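Local atomic coordinates of peroxiredoxin 5 (Alvinella pompejana, PDB entry 2XHF), a protein that probably reduces hydrogen peroxide and organic hydroperoxides as a thiol-dependent antioxidant enzyme of the thioredoxin-fold peroxiredoxin family. Residues G45-V50 against R134-L139. Residues are numbered along the deposited sequence; the frame is centred on the assembly and turned at random.
Sequences GILFSV and RRYAML
Ser-49 lies over one face of the Tyr-136 ring: its CB stands 3.9 Å from the ring centroid, 20° off the normal, a CH-pi contact, and its OG is over the same face, offset toward the rim, while Leu-47 O sits at the ring's edge near its plane. With CG between the backbone N and the carbonyl carbon (chi1 57°), the tyrosine sets its ring beside Ser-49, near Leu-47, and Phe-114 and Leu-118 of helix 113-118 also touch it. Ser-49 OG, lying in the carbonyl plane of Arg-134, donates to a lone pair of its O at 2.8 Å, and accepts Tyr-136 N at 2.9 Å. Replacing Tyr-136 by an alanine would remove the ring, and would probably strip Ser-49 CB of its CH-pi face and open a gap between Leu-47 and helix 113-118.

Beyond this end the strands run antiparallel, in the middle of the mixed sheet of a thioredoxin fold. Leu-47 N to Met-138 O is 3.0 Å and Met-138 N to Leu-47 O 2.8 Å, their side chains side by side on the side of the sheet that carries the Tyr-136 ring. On the reverse face Ile-46 CG1 meets Leu-139 CD2 at 3.9 Å, beneath helix 156-165. Beside the backbone bond from Ser-49 N to Tyr-136 O, the serine hydroxyl takes Tyr-136 N and a water donates to both Ser-49 O and Tyr-136 O, giving the backbone of these two buried residues polar partners.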
loop_
_atom_site.group_PDB
_atom_site.type_symbol
_atom_site.label_atom_id
_atom_site.label_comp_id
_atom_site.label_asym_id
_atom_site.label_seq_id
_atom_site.Cartn_x
_atom_site.Cartn_y
_atom_site.Cartn_z
ATOM N N GLY A 45 -8.984 -13.154 21.693
ATOM C CA GLY A 45 -8.897 -13.054 20.260
ATOM C C GLY A 45 -7.537 -13.436 19.754
ATOM O O GLY A 45 -6.656 -13.870 20.513
ATOM N N ILE A 46 -7.387 -13.294 18.443
ATOM C CA ILE A 46 -6.181 -13.643 17.720
ATOM C C ILE A 46 -5.662 -12.395 17.029
ATOM O O ILE A 46 -6.432 -11.638 16.443
ATOM C CB ILE A 46 -6.472 -14.707 16.648
ATOM C CG1 ILE A 46 -6.927 -16.010 17.290
ATOM C CG2 ILE A 46 -5.216 -14.948 15.799
ATOM C CD1 ILE A 46 -7.753 -16.891 16.359
ATOM N N LEU A 47 -4.361 -12.164 17.133
ATOM C CA LEU A 47 -3.679 -11.106 16.401
ATOM C C LEU A 47 -2.537 -11.715 15.611
ATOM O O LEU A 47 -1.649 -12.355 16.191
ATOM C CB LEU A 47 -3.115 -10.049 17.362
ATOM C CG LEU A 47 -2.360 -8.885 16.689
ATOM C CD1 LEU A 47 -3.293 -8.031 15.806
ATOM C CD2 LEU A 47 -1.676 -8.003 17.736
ATOM N N PHE A 48 -2.556 -11.544 14.293
ATOM C CA PHE A 48 -1.460 -12.038 13.476
ATOM C C PHE A 48 -1.046 -10.975 12.480
ATOM O O PHE A 48 -1.833 -10.078 12.130
ATOM C CB PHE A 48 -1.804 -13.365 12.760
ATOM C CG PHE A 48 -2.799 -13.225 11.630
ATOM C CD1 PHE A 48 -4.157 -13.216 11.883
ATOM C CD2 PHE A 48 -2.369 -13.118 10.317
ATOM C CE1 PHE A 48 -5.066 -13.087 10.859
ATOM C CE2 PHE A 48 -3.279 -13.006 9.297
ATOM C CZ PHE A 48 -4.621 -12.984 9.565
ATOM N N SER A 49 0.212 -11.048 12.059
ATOM C CA SER A 49 0.760 -10.062 11.137
ATOM C C SER A 49 1.027 -10.604 9.738
ATOM O O SER A 49 1.236 -11.804 9.544
ATOM C CB SER A 49 2.045 -9.498 11.714
ATOM O OG SER A 49 3.002 -10.545 11.839
ATOM N N VAL A 50 1.057 -9.685 8.780
ATOM C CA VAL A 50 1.619 -9.956 7.468
ATOM C C VAL A 50 2.643 -8.877 7.149
ATOM O O VAL A 50 2.606 -7.799 7.722
ATOM C CB VAL A 50 0.542 -10.020 6.366
ATOM C CG1 VAL A 50 -0.396 -11.183 6.607
ATOM C CG2 VAL A 50 -0.202 -8.677 6.220
ATOM N N ARG A 134 7.767 -8.521 10.932
ATOM C CA ARG A 134 7.945 -9.957 10.845
ATOM C C ARG A 134 6.615 -10.618 11.107
ATOM O O ARG A 134 5.727 -10.004 11.697
ATOM C CB ARG A 134 8.926 -10.450 11.910
ATOM C CG ARG A 134 10.320 -9.881 11.774
ATOM C CD ARG A 134 11.300 -10.503 12.756
ATOM N NE ARG A 134 12.487 -9.665 12.887
ATOM C CZ ARG A 134 13.542 -9.697 12.076
ATOM N NH1 ARG A 134 13.593 -10.547 11.053
ATOM N NH2 ARG A 134 14.558 -8.873 12.295
ATOM N N ARG A 135 6.491 -11.880 10.710
ATOM C CA ARG A 135 5.271 -12.637 10.895
ATOM C C ARG A 135 5.203 -13.260 12.286
ATOM O O ARG A 135 6.159 -13.915 12.743
ATOM C CB ARG A 135 5.146 -13.729 9.826
ATOM C CG ARG A 135 4.984 -13.204 8.408
ATOM C CD ARG A 135 4.666 -14.323 7.447
ATOM N NE ARG A 135 5.880 -14.994 7.002
ATOM C CZ ARG A 135 6.556 -14.675 5.899
ATOM N NH1 ARG A 135 6.138 -13.696 5.107
ATOM N NH2 ARG A 135 7.657 -15.344 5.580
ATOM N N TYR A 136 4.078 -13.035 12.955
ATOM C CA TYR A 136 3.760 -13.693 14.214
ATOM C C TYR A 136 2.260 -13.960 14.295
ATOM O O TYR A 136 1.459 -13.429 13.522
ATOM C CB TYR A 136 4.216 -12.857 15.415
ATOM C CG TYR A 136 3.624 -11.468 15.422
ATOM C CD1 TYR A 136 2.334 -11.255 15.866
ATOM C CD2 TYR A 136 4.344 -10.377 14.957
ATOM C CE1 TYR A 136 1.772 -9.995 15.857
ATOM C CE2 TYR A 136 3.782 -9.105 14.937
ATOM C CZ TYR A 136 2.502 -8.929 15.395
ATOM O OH TYR A 136 1.948 -7.676 15.382
ATOM N N ALA A 137 1.871 -14.787 15.249
ATOM C CA ALA A 137 0.463 -14.992 15.587
ATOM C C ALA A 137 0.385 -15.144 17.102
ATOM O O ALA A 137 1.139 -15.918 17.688
ATOM C CB ALA A 137 -0.103 -16.210 14.893
ATOM N N MET A 138 -0.525 -14.406 17.729
ATOM C CA MET A 138 -0.654 -14.423 19.168
ATOM C C MET A 138 -2.086 -14.610 19.571
ATOM O O MET A 138 -3.004 -14.125 18.902
ATOM C CB MET A 138 -0.152 -13.098 19.742
ATOM C CG MET A 138 1.350 -12.896 19.518
ATOM S SD MET A 138 1.983 -11.368 20.224
ATOM C CE MET A 138 0.514 -10.397 20.060
ATOM N N LEU A 139 -2.263 -15.300 20.688
ATOM C CA LEU A 139 -3.543 -15.356 21.357
ATOM C C LEU A 139 -3.556 -14.254 22.410
ATOM O O LEU A 139 -2.602 -14.101 23.178
ATOM C CB LEU A 139 -3.729 -16.707 22.025
ATOM C CG LEU A 139 -3.715 -17.921 21.116
ATOM C CD1 LEU A 139 -4.069 -19.167 21.949
ATOM C CD2 LEU A 139 -4.662 -17.764 19.964
HETATM O O HOH W 1 1.464 -14.244 10.794
#